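Local coordinates for protein alpha-1,3-glucanase (PDB 5ZRU) that hydrolyses alpha-1,3-glucan, this chain being the catalytic unit of a larger GH87 enzyme that probably also binds carbohydrate, at residues T226-N231 with N256-N261; T260-A265 with N285-S290; A296-F301 with E317-G322. All coordinates share one frame; numbering follows the deposited sequence.

Interaction 1 of 3, residues T226-N231 with N256-N261; sequences TFHLGN and NIQFTN. With PE5 (3,6,9,12,15,18,21,24-octaoxahexacosan-1-ol), chain C.
Leu229 packs against both Ile257 and Phe259 on the compact face of this strand pair. Its CD1 methyl lies 3.5 Å from Ile257 CG2, and Leu229 CB stands 3.9 Å from Phe259 CD1. Leu203 and Phe206 of helix 203-216 close over Leu229, and Phe206 also reaches Ile257, so this side forms a buried hydrocarbon layer, with the Phe227 ring on the same face lying against Ile222. Phe259 is met at its rim as well: Asn231 O lies in the plane of the ring, 3.4 Å from Phe259 CD1. Between the faces, four backbone bonds tie the strands: Phe227 N to Asn256 O (2.8 Å), Gln258 N to Phe227 O, Leu229 N to Gln258 O and Thr260 N to Leu229 O. Thr226-Leu229 pair in register with Asn256-Phe259, and the strand axes diverge by 27°. Such parallel pairing, one residue against its counterpart a coil later, marks the right-handed parallel beta-helix expected of the pectate-lyase-like D2 region. The other face is more polar: Asn256 and Gln258 are buried there, whereas Thr226 and His228 form its partly exposed side. His228 CD2 is 3.9 Å from Gln258 CG, and Thr260 CG2 reaches the edge of the imidazole. A bend at chi2 (67°) swings the Gln258 amide away from His228, where NE2 donates to Phe259 O and OE1 accepts from Asn285. Water bridges Thr226 OG1 to Asn256 ND2, and the same ND2 donates to O7 of the bound polyether at 3.1 Å. His228 N bonds OD2 of Asp202, a calcium ligand. Past the strand ends, in the partly exposed turn, Asn261 ND2 donates to Gly230 O at 3.1 Å, with that oxygen nearly in its amide plane, while OD1 turns to Asn263.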
loop_
_atom_site.group_PDB
_atom_site.type_symbol
_atom_site.label_atom_id
_atom_site.label_comp_id
_atom_site.label_asym_id
_atom_site.label_seq_id
_atom_site.Cartn_x
_atom_site.Cartn_y
_atom_site.Cartn_z
ATOM N N THR A 226 13.763 15.246 -13.055
ATOM C CA THR A 226 12.567 14.574 -13.543
ATOM C C THR A 226 12.772 14.158 -14.993
ATOM O O THR A 226 13.100 14.991 -15.846
ATOM C CB THR A 226 11.338 15.475 -13.428
ATOM O OG1 THR A 226 11.094 15.773 -12.048
ATOM C CG2 THR A 226 10.108 14.772 -14.017
ATOM N N PHE A 227 12.572 12.870 -15.262
ATOM C CA PHE A 227 12.652 12.308 -16.599
ATOM C C PHE A 227 11.277 11.799 -17.000
ATOM O O PHE A 227 10.544 11.253 -16.168
ATOM C CB PHE A 227 13.689 11.196 -16.637
ATOM C CG PHE A 227 15.057 11.679 -16.298
ATOM C CD1 PHE A 227 15.911 12.129 -17.292
ATOM C CD2 PHE A 227 15.469 11.748 -14.970
ATOM C CE1 PHE A 227 17.179 12.593 -16.977
ATOM C CE2 PHE A 227 16.720 12.224 -14.647
ATOM C CZ PHE A 227 17.580 12.646 -15.653
ATOM N N HIS A 228 10.927 11.989 -18.271
ATOM C CA HIS A 228 9.584 11.713 -18.763
ATOM C C HIS A 228 9.627 10.541 -19.727
ATOM O O HIS A 228 10.385 10.557 -20.707
ATOM C CB HIS A 228 8.985 12.954 -19.437
ATOM C CG HIS A 228 8.700 14.073 -18.479
ATOM N ND1 HIS A 228 9.636 15.031 -18.153
ATOM C CD2 HIS A 228 7.591 14.373 -17.762
ATOM C CE1 HIS A 228 9.111 15.882 -17.288
ATOM N NE2 HIS A 228 7.871 15.502 -17.032
ATOM N N LEU A 229 8.813 9.529 -19.452
ATOM C CA LEU A 229 8.790 8.308 -20.251
ATOM C C LEU A 229 7.388 8.124 -20.817
ATOM O O LEU A 229 6.442 7.858 -20.067
ATOM C CB LEU A 229 9.212 7.100 -19.413
ATOM C CG LEU A 229 10.554 7.193 -18.685
ATOM C CD1 LEU A 229 10.887 5.842 -18.042
ATOM C CD2 LEU A 229 11.679 7.592 -19.625
ATOM N N GLY A 230 7.252 8.269 -22.137
ATOM C CA GLY A 230 5.970 8.251 -22.812
ATOM C C GLY A 230 5.415 6.885 -23.143
ATOM O O GLY A 230 4.446 6.782 -23.902
ATOM N N ASN A 231 6.009 5.823 -22.618
ATOM C CA ASN A 231 5.409 4.500 -22.709
ATOM C C ASN A 231 6.032 3.616 -21.641
ATOM O O ASN A 231 6.823 4.081 -20.812
ATOM C CB ASN A 231 5.579 3.885 -24.098
ATOM C CG ASN A 231 4.357 3.076 -24.507
ATOM O OD1 ASN A 231 4.088 1.980 -23.962
ATOM N ND2 ASN A 231 3.592 3.619 -25.458
ATOM N N ASN A 256 13.095 11.579 -10.299
ATOM C CA ASN A 256 11.684 11.297 -10.570
ATOM C C ASN A 256 11.545 10.718 -11.971
ATOM O O ASN A 256 11.959 11.349 -12.952
ATOM C CB ASN A 256 10.819 12.559 -10.473
ATOM C CG ASN A 256 10.691 13.091 -9.054
ATOM O OD1 ASN A 256 11.259 12.542 -8.121
ATOM N ND2 ASN A 256 9.944 14.183 -8.896
ATOM N N ILE A 257 10.941 9.540 -12.071
ATOM C CA ILE A 257 10.530 8.991 -13.356
ATOM C C ILE A 257 9.033 9.234 -13.491
ATOM O O ILE A 257 8.232 8.707 -12.704
ATOM C CB ILE A 257 10.864 7.497 -13.488
ATOM C CG1 ILE A 257 12.383 7.270 -13.508
ATOM C CG2 ILE A 257 10.251 6.944 -14.775
ATOM C CD1 ILE A 257 12.773 5.780 -13.614
ATOM N N GLN A 258 8.652 10.031 -14.479
ATOM C CA GLN A 258 7.257 10.402 -14.690
ATOM C C GLN A 258 6.769 9.741 -15.970
ATOM O O GLN A 258 7.184 10.131 -17.067
ATOM C CB GLN A 258 7.095 11.917 -14.782
ATOM C CG GLN A 258 5.654 12.321 -15.092
ATOM C CD GLN A 258 4.722 11.996 -13.947
ATOM O OE1 GLN A 258 4.884 12.521 -12.841
ATOM N NE2 GLN A 258 3.749 11.111 -14.193
ATOM N N PHE A 259 5.911 8.732 -15.843
ATOM C CA PHE A 259 5.266 8.176 -17.022
ATOM C C PHE A 259 4.151 9.114 -17.459
ATOM O O PHE A 259 3.346 9.554 -16.639
ATOM C CB PHE A 259 4.737 6.771 -16.738
ATOM C CG PHE A 259 5.835 5.757 -16.549
ATOM C CD1 PHE A 259 6.407 5.131 -17.649
ATOM C CD2 PHE A 259 6.323 5.462 -15.276
ATOM C CE1 PHE A 259 7.423 4.217 -17.485
ATOM C CE2 PHE A 259 7.349 4.538 -15.105
ATOM C CZ PHE A 259 7.891 3.912 -16.204
ATOM N N THR A 260 4.120 9.441 -18.755
ATOM C CA THR A 260 3.219 10.464 -19.261
ATOM C C THR A 260 2.036 9.916 -20.042
ATOM O O THR A 260 1.135 10.693 -20.387
ATOM C CB THR A 260 3.980 11.449 -20.163
ATOM O OG1 THR A 260 4.560 10.738 -21.265
ATOM C CG2 THR A 260 5.080 12.155 -19.377
ATOM N N ASN A 261 2.009 8.620 -20.334
ATOM C CA ASN A 261 0.995 8.053 -21.215
ATOM C C ASN A 261 -0.142 7.478 -20.382
ATOM O O ASN A 261 0.104 6.598 -19.545
ATOM C CB ASN A 261 1.620 6.974 -22.096
ATOM C CG ASN A 261 0.752 6.597 -23.291
ATOM O OD1 ASN A 261 -0.469 6.580 -23.206
ATOM N ND2 ASN A 261 1.397 6.262 -24.407
HETATM C C48 PE5 C . 1.768 13.799 -16.132
HETATM C C50 PE5 C . 0.669 13.274 -15.200
HETATM O O1 PE5 C . -0.346 14.234 -15.064
HETATM C C1 PE5 C . -1.440 13.830 -14.287
HETATM C C2 PE5 C . -2.391 15.003 -14.035
HETATM O O2 PE5 C . -1.745 15.977 -13.264
HETATM C C3 PE5 C . -2.447 17.173 -13.079
HETATM C C4 PE5 C . -1.588 18.158 -12.277
HETATM O O3 PE5 C . -1.212 17.579 -11.055
HETATM C C5 PE5 C . -0.492 18.396 -10.171
HETATM C C6 PE5 C . 0.740 17.653 -9.632
HETATM O O4 PE5 C . 0.447 16.913 -8.474
HETATM C C7 PE5 C . 1.052 15.649 -8.383
HETATM C C8 PE5 C . 2.565 15.761 -8.587
HETATM O O5 PE5 C . 3.091 14.498 -8.848
HETATM C C9 PE5 C . 4.414 14.496 -9.313
HETATM C C10 PE5 C . 5.326 14.031 -8.185
HETATM O O6 PE5 C . 6.330 14.980 -7.984
HETATM C C11 PE5 C . 6.938 14.929 -6.726
HETATM C C12 PE5 C . 7.793 16.169 -6.507
HETATM O O7 PE5 C . 9.107 15.730 -6.350
HETATM C C13 PE5 C . 9.847 16.407 -5.376
HETATM C C14 PE5 C . 11.326 16.296 -5.738
HETATM O O8 PE5 C . 11.439 16.346 -7.132
HETATM C C15 PE5 C . 12.735 16.188 -7.648
HETATM C C16 PE5 C . 13.150 17.469 -8.385
HETATM O O52 PE5 C . 13.135 17.275 -9.772
HETATM O O HOH W 1 8.374 15.512 -11.035
HETATM O O HOH W 2 3.980 6.558 -20.037
#

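Interaction 2 of 3, residues T260-A265 with N285-S290; sequences TNPNQA and NSNLRS. With PE5 (3,6,9,12,15,18,21,24-octaoxahexacosan-1-ol), chain C.
Asn287 grips the backbone of Thr260 by a single direct hydrogen bond: ND2 donates to Thr260 O at 2.9 Å. The N-H...O angle of 146° is moderately bent, and the donor sits 59° above the carbonyl plane, so the amide approaches the peptide over its face and does not use a lone pair. With CG anti to the backbone N (chi1 -165°), the Asn287 side chain carries ND2 toward Thr260, placing it above the plane of that carbonyl. Among the van der Waals contacts, Asn287 CB lies 3.6 Å from Thr260 C, and the Pro262 ring runs alongside the amide, CD being 3.7 Å from Asn287 ND2. A C-H...O contact adds to these, Pro262 CA standing 3.2 Å from Asn287 O; that same oxygen also accepts from Tyr113 OH. The remaining amide atom, Asn287 OD1, abuts the polyether at C50, 3.3 Å away. Water supplies a further link: one molecule donates to Pro262 O at 2.9 Å and accepts from Arg289 N at 3.0 Å. Within each loop, side-chain acceptors fix the backbone. Asn263 N donates to Asn261 OD1, closing an Asx turn, with Asn263 ND2 a second donor to that oxygen; Ser286 OG accepts from Leu288 N in an ST turn. Each loop turns from one face of the D2 beta-helix to another within its own coil, and the contact stacks equivalent turns of successive coils. The total area buried between the loops is small, so the specific links are this one bond and the water bridge, both ending on backbone atoms and backed by the close contact of Pro262 with Asn287.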
loop_
_atom_site.group_PDB
_atom_site.type_symbol
_atom_site.label_atom_id
_atom_site.label_comp_id
_atom_site.label_asym_id
_atom_site.label_seq_id
_atom_site.Cartn_x
_atom_site.Cartn_y
_atom_site.Cartn_z
ATOM N N THR A 260 4.120 9.441 -18.755
ATOM C CA THR A 260 3.219 10.464 -19.261
ATOM C C THR A 260 2.036 9.916 -20.042
ATOM O O THR A 260 1.135 10.693 -20.387
ATOM C CB THR A 260 3.980 11.449 -20.163
ATOM O OG1 THR A 260 4.560 10.738 -21.265
ATOM C CG2 THR A 260 5.080 12.155 -19.377
ATOM N N ASN A 261 2.009 8.620 -20.334
ATOM C CA ASN A 261 0.995 8.053 -21.215
ATOM C C ASN A 261 -0.142 7.478 -20.382
ATOM O O ASN A 261 0.104 6.598 -19.545
ATOM C CB ASN A 261 1.620 6.974 -22.096
ATOM C CG ASN A 261 0.752 6.597 -23.291
ATOM O OD1 ASN A 261 -0.469 6.580 -23.206
ATOM N ND2 ASN A 261 1.397 6.262 -24.407
ATOM N N PRO A 262 -1.386 7.931 -20.570
ATOM C CA PRO A 262 -2.506 7.417 -19.769
ATOM C C PRO A 262 -3.112 6.122 -20.280
ATOM O O PRO A 262 -4.017 5.591 -19.632
ATOM C CB PRO A 262 -3.532 8.558 -19.863
ATOM C CG PRO A 262 -3.335 9.055 -21.278
ATOM C CD PRO A 262 -1.818 8.996 -21.496
ATOM N N ASN A 263 -2.643 5.590 -21.402
ATOM C CA ASN A 263 -3.324 4.467 -22.030
ATOM C C ASN A 263 -2.947 3.135 -21.389
ATOM O O ASN A 263 -1.961 3.018 -20.656
ATOM C CB ASN A 263 -3.021 4.446 -23.527
ATOM C CG ASN A 263 -3.667 5.616 -24.248
ATOM O OD1 ASN A 263 -4.884 5.671 -24.358
ATOM N ND2 ASN A 263 -2.863 6.563 -24.716
ATOM N N GLN A 264 -3.770 2.119 -21.675
ATOM C CA GLN A 264 -3.478 0.750 -21.266
ATOM C C GLN A 264 -2.073 0.346 -21.678
ATOM O O GLN A 264 -1.616 0.680 -22.775
ATOM C CB GLN A 264 -4.463 -0.225 -21.915
ATOM C CG GLN A 264 -5.633 -0.585 -21.071
ATOM C CD GLN A 264 -6.706 -1.271 -21.881
ATOM O OE1 GLN A 264 -7.575 -0.614 -22.461
ATOM N NE2 GLN A 264 -6.640 -2.597 -21.945
ATOM N N ALA A 265 -1.398 -0.384 -20.787
ATOM C CA ALA A 265 -0.102 -1.007 -21.069
ATOM C C ALA A 265 0.940 0.006 -21.533
ATOM O O ALA A 265 1.847 -0.330 -22.304
ATOM C CB ALA A 265 -0.238 -2.142 -22.095
ATOM N N ASN A 285 6.120 7.843 -10.838
ATOM C CA ASN A 285 4.726 8.239 -10.883
ATOM C C ASN A 285 4.160 7.868 -12.247
ATOM O O ASN A 285 4.892 7.807 -13.239
ATOM C CB ASN A 285 4.592 9.744 -10.637
ATOM C CG ASN A 285 3.154 10.194 -10.521
ATOM O OD1 ASN A 285 2.314 9.477 -10.000
ATOM N ND2 ASN A 285 2.865 11.390 -11.021
ATOM N N SER A 286 2.853 7.630 -12.293
ATOM C CA SER A 286 2.158 7.255 -13.514
ATOM C C SER A 286 1.437 8.448 -14.137
ATOM O O SER A 286 1.448 9.562 -13.618
ATOM C CB SER A 286 1.118 6.179 -13.218
ATOM O OG SER A 286 -0.007 6.819 -12.631
ATOM N N ASN A 287 0.769 8.193 -15.264
ATOM C CA ASN A 287 -0.332 9.035 -15.723
ATOM C C ASN A 287 -1.623 8.222 -15.773
ATOM O O ASN A 287 -2.432 8.344 -16.702
ATOM C CB ASN A 287 -0.044 9.668 -17.086
ATOM C CG ASN A 287 -0.991 10.812 -17.391
ATOM O OD1 ASN A 287 -1.623 11.351 -16.475
ATOM N ND2 ASN A 287 -1.096 11.195 -18.667
ATOM N N LEU A 288 -1.844 7.395 -14.752
ATOM C CA LEU A 288 -2.885 6.376 -14.774
ATOM C C LEU A 288 -4.022 6.735 -13.825
ATOM O O LEU A 288 -3.781 7.020 -12.646
ATOM C CB LEU A 288 -2.296 5.013 -14.389
ATOM C CG LEU A 288 -3.279 3.845 -14.433
ATOM C CD1 LEU A 288 -3.693 3.571 -15.882
ATOM C CD2 LEU A 288 -2.673 2.606 -13.785
ATOM N N ARG A 289 -5.267 6.708 -14.333
ATOM C CA ARG A 289 -6.428 6.962 -13.484
ATOM C C ARG A 289 -7.448 5.837 -13.493
ATOM O O ARG A 289 -8.502 5.981 -12.859
ATOM C CB ARG A 289 -7.132 8.267 -13.887
ATOM C CG ARG A 289 -7.580 8.315 -15.348
ATOM C CD ARG A 289 -8.488 9.533 -15.616
ATOM N NE ARG A 289 -9.876 9.339 -15.193
ATOM C CZ ARG A 289 -10.799 8.720 -15.921
ATOM N NH1 ARG A 289 -10.476 8.216 -17.108
ATOM N NH2 ARG A 289 -12.039 8.591 -15.459
ATOM N N SER A 290 -7.176 4.725 -14.176
ATOM C CA SER A 290 -8.125 3.624 -14.275
ATOM C C SER A 290 -7.409 2.283 -14.168
ATOM O O SER A 290 -6.282 2.120 -14.645
ATOM C CB SER A 290 -8.906 3.685 -15.601
ATOM O OG SER A 290 -9.710 2.524 -15.781
HETATM C C48 PE5 C . 1.768 13.799 -16.132
HETATM C C50 PE5 C . 0.669 13.274 -15.200
HETATM O O1 PE5 C . -0.346 14.234 -15.064
HETATM C C1 PE5 C . -1.440 13.830 -14.287
HETATM C C2 PE5 C . -2.391 15.003 -14.035
HETATM O O2 PE5 C . -1.745 15.977 -13.264
HETATM C C3 PE5 C . -2.447 17.173 -13.079
HETATM C C4 PE5 C . -1.588 18.158 -12.277
HETATM O O3 PE5 C . -1.212 17.579 -11.055
HETATM C C5 PE5 C . -0.492 18.396 -10.171
HETATM C C6 PE5 C . 0.740 17.653 -9.632
HETATM O O4 PE5 C . 0.447 16.913 -8.474
HETATM C C7 PE5 C . 1.052 15.649 -8.383
HETATM C C8 PE5 C . 2.565 15.761 -8.587
HETATM O O5 PE5 C . 3.091 14.498 -8.848
HETATM C C9 PE5 C . 4.414 14.496 -9.313
HETATM C C10 PE5 C . 5.326 14.031 -8.185
HETATM O O6 PE5 C . 6.330 14.980 -7.984
HETATM C C11 PE5 C . 6.938 14.929 -6.726
HETATM C C12 PE5 C . 7.793 16.169 -6.507
HETATM O O7 PE5 C . 9.107 15.730 -6.350
HETATM C C13 PE5 C . 9.847 16.407 -5.376
HETATM C C14 PE5 C . 11.326 16.296 -5.738
HETATM O O8 PE5 C . 11.439 16.346 -7.132
HETATM C C15 PE5 C . 12.735 16.188 -7.648
HETATM C C16 PE5 C . 13.150 17.469 -8.385
HETATM O O52 PE5 C . 13.135 17.275 -9.772
HETATM O O HOH W 3 -5.591 6.338 -17.295
#

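Interaction 3 of 3, residues A296-F301 with E317-G322; sequences AVYKGF and EHFECG
Glu320 reaches across from 317-322 to the bend of 296-301, with CG anti to its backbone N (chi1 174°) and the chain extended beyond. Its CB starts 3.3 Å from Tyr298 O, the same carbonyl that accepts from Glu320 N. Farther out, CG passes the methyl of Ala296, and CD lies 3.5 Å from Ala296 CB. At the tip, OE1 accepts from Tyr298 N at 2.9 Å, a bond of 164° at the hydrogen. The Lys299 aliphatic chain flanks OE1, its NZ forming only a long salt bridge of 3.8 Å to that oxygen; Trp324 gives the same lysine a cation-pi partner. Glu320 OE2 takes a short bond from a water oxygen 2.6 Å away. That water also accepts from Val297 N and Lys299 NZ. Beside this polar cluster the Phe319 ring is met on one face by Gly300 CA, 3.8 Å from the ring centroid and 17° off the normal, a CH-pi contact, while the Tyr298 ring meets Phe319 with its edge. Gly300 N donates to Cys321 O, and Phe301 N to Gly322 O, extending the pairing toward strands 301-302 and 323-325 of the parallel beta-helix. Because the buried carboxylate accepts from the Tyr298 N-H directly and reaches the Val297 N-H through the water, that water and Lys299 probably share in stabilising its negative charge.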
loop_
_atom_site.group_PDB
_atom_site.type_symbol
_atom_site.label_atom_id
_atom_site.label_comp_id
_atom_site.label_asym_id
_atom_site.label_seq_id
_atom_site.Cartn_x
_atom_site.Cartn_y
_atom_site.Cartn_z
ATOM N N ALA A 296 -5.136 -3.188 -17.156
ATOM C CA ALA A 296 -4.343 -1.967 -17.284
ATOM C C ALA A 296 -2.921 -2.270 -17.742
ATOM O O ALA A 296 -2.339 -1.489 -18.502
ATOM C CB ALA A 296 -4.324 -1.195 -15.961
ATOM N N VAL A 297 -2.353 -3.399 -17.295
ATOM C CA VAL A 297 -0.956 -3.763 -17.541
ATOM C C VAL A 297 -0.055 -2.554 -17.305
ATOM O O VAL A 297 0.714 -2.139 -18.183
ATOM C CB VAL A 297 -0.780 -4.333 -18.960
ATOM C CG1 VAL A 297 0.588 -5.013 -19.093
ATOM C CG2 VAL A 297 -1.895 -5.321 -19.241
ATOM N N TYR A 298 -0.149 -1.976 -16.116
ATOM C CA TYR A 298 0.447 -0.669 -15.849
ATOM C C TYR A 298 0.834 -0.637 -14.370
ATOM O O TYR A 298 0.502 0.288 -13.625
ATOM C CB TYR A 298 -0.545 0.427 -16.250
ATOM C CG TYR A 298 -0.023 1.830 -16.535
ATOM C CD1 TYR A 298 0.922 2.437 -15.711
ATOM C CD2 TYR A 298 -0.529 2.569 -17.604
ATOM C CE1 TYR A 298 1.361 3.737 -15.952
ATOM C CE2 TYR A 298 -0.106 3.873 -17.851
ATOM C CZ TYR A 298 0.838 4.454 -17.013
ATOM O OH TYR A 298 1.270 5.740 -17.250
ATOM N N LYS A 299 1.495 -1.700 -13.921
ATOM C CA LYS A 299 2.042 -1.722 -12.575
ATOM C C LYS A 299 3.398 -1.020 -12.567
ATOM O O LYS A 299 4.062 -0.897 -13.601
ATOM C CB LYS A 299 2.186 -3.156 -12.058
ATOM C CG LYS A 299 0.886 -3.962 -11.989
ATOM C CD LYS A 299 0.695 -4.842 -13.233
ATOM C CE LYS A 299 -0.484 -5.807 -13.035
ATOM N NZ LYS A 299 -0.696 -6.698 -14.215
ATOM N N GLY A 300 3.805 -0.544 -11.387
ATOM C CA GLY A 300 5.097 0.124 -11.292
ATOM C C GLY A 300 6.243 -0.760 -11.750
ATOM O O GLY A 300 7.100 -0.341 -12.537
ATOM N N PHE A 301 6.260 -2.004 -11.276
ATOM C CA PHE A 301 7.274 -2.989 -11.639
ATOM C C PHE A 301 6.576 -4.299 -11.980
ATOM O O PHE A 301 5.724 -4.753 -11.212
ATOM C CB PHE A 301 8.267 -3.217 -10.489
ATOM C CG PHE A 301 8.990 -1.977 -10.043
ATOM C CD1 PHE A 301 10.110 -1.524 -10.725
ATOM C CD2 PHE A 301 8.562 -1.274 -8.926
ATOM C CE1 PHE A 301 10.790 -0.387 -10.298
ATOM C CE2 PHE A 301 9.239 -0.139 -8.491
ATOM C CZ PHE A 301 10.351 0.309 -9.183
ATOM N N GLU A 317 3.914 5.417 -6.819
ATOM C CA GLU A 317 2.512 5.672 -6.539
ATOM C C GLU A 317 1.728 5.844 -7.832
ATOM O O GLU A 317 2.284 6.156 -8.887
ATOM C CB GLU A 317 2.325 6.905 -5.632
ATOM C CG GLU A 317 2.952 8.193 -6.099
ATOM C CD GLU A 317 2.829 9.325 -5.060
ATOM O OE1 GLU A 317 2.181 9.127 -4.009
ATOM O OE2 GLU A 317 3.389 10.415 -5.304
ATOM N N HIS A 318 0.413 5.642 -7.716
ATOM C CA HIS A 318 -0.563 5.881 -8.776
ATOM C C HIS A 318 -0.480 4.867 -9.908
ATOM O O HIS A 318 -0.995 5.114 -11.007
ATOM C CB HIS A 318 -0.447 7.309 -9.325
ATOM C CG HIS A 318 -0.507 8.354 -8.260
ATOM N ND1 HIS A 318 0.272 9.490 -8.284
ATOM C CD2 HIS A 318 -1.253 8.429 -7.132
ATOM C CE1 HIS A 318 0.012 10.221 -7.213
ATOM N NE2 HIS A 318 -0.913 9.600 -6.501
ATOM N N PHE A 319 0.129 3.713 -9.670
ATOM C CA PHE A 319 0.131 2.664 -10.681
ATOM C C PHE A 319 -1.046 1.724 -10.457
ATOM O O PHE A 319 -1.777 1.832 -9.475
ATOM C CB PHE A 319 1.466 1.913 -10.662
ATOM C CG PHE A 319 2.618 2.754 -11.144
ATOM C CD1 PHE A 319 2.914 2.830 -12.499
ATOM C CD2 PHE A 319 3.360 3.512 -10.253
ATOM C CE1 PHE A 319 3.956 3.632 -12.959
ATOM C CE2 PHE A 319 4.408 4.309 -10.693
ATOM C CZ PHE A 319 4.704 4.380 -12.055
ATOM N N GLU A 320 -1.236 0.798 -11.398
ATOM C CA GLU A 320 -2.266 -0.221 -11.231
ATOM C C GLU A 320 -2.018 -1.019 -9.963
ATOM O O GLU A 320 -2.917 -1.204 -9.138
ATOM C CB GLU A 320 -2.278 -1.141 -12.451
ATOM C CG GLU A 320 -3.215 -2.330 -12.331
ATOM C CD GLU A 320 -3.039 -3.303 -13.476
ATOM O OE1 GLU A 320 -2.027 -3.189 -14.203
ATOM O OE2 GLU A 320 -3.907 -4.181 -13.649
ATOM N N CYS A 321 -0.792 -1.512 -9.812
ATOM C CA CYS A 321 -0.255 -2.045 -8.573
ATOM C C CYS A 321 1.141 -1.466 -8.419
ATOM O O CYS A 321 1.761 -1.056 -9.406
ATOM C CB CYS A 321 -0.155 -3.578 -8.581
ATOM S SG CYS A 321 -1.651 -4.475 -9.030
ATOM N N GLY A 322 1.651 -1.464 -7.193
ATOM C CA GLY A 322 3.037 -1.063 -6.995
ATOM C C GLY A 322 3.988 -2.029 -7.681
ATOM O O GLY A 322 4.813 -1.634 -8.516
HETATM O O HOH W 4 -3.363 -5.674 -15.685
#

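The three contacts follow one another along the chain inside the D2 beta-helix, joining successive coils: interaction 1 pairs strands 225-229 and 255-259, interaction 2 links the loops after strands 255-259 and 277-285, and interaction 3 joins loops entering strands 301-302 and 323-325. Their centres lie about 10 Å (1 to 2), about 9 Å (2 to 3) and about 13 Å (1 to 3) apart. Interactions 1 and 2 share Thr260 and Asn261 and both touch the polyether; Asn261 O to Tyr298 OH (2.7 Å) probably ties interaction 1 to interaction 3, and Ser286 OG to His318 O (2.6 Å) ties 2 to 3. Side-chain polar bonds thus continue the stacking of the coils beyond the strands, into the loops.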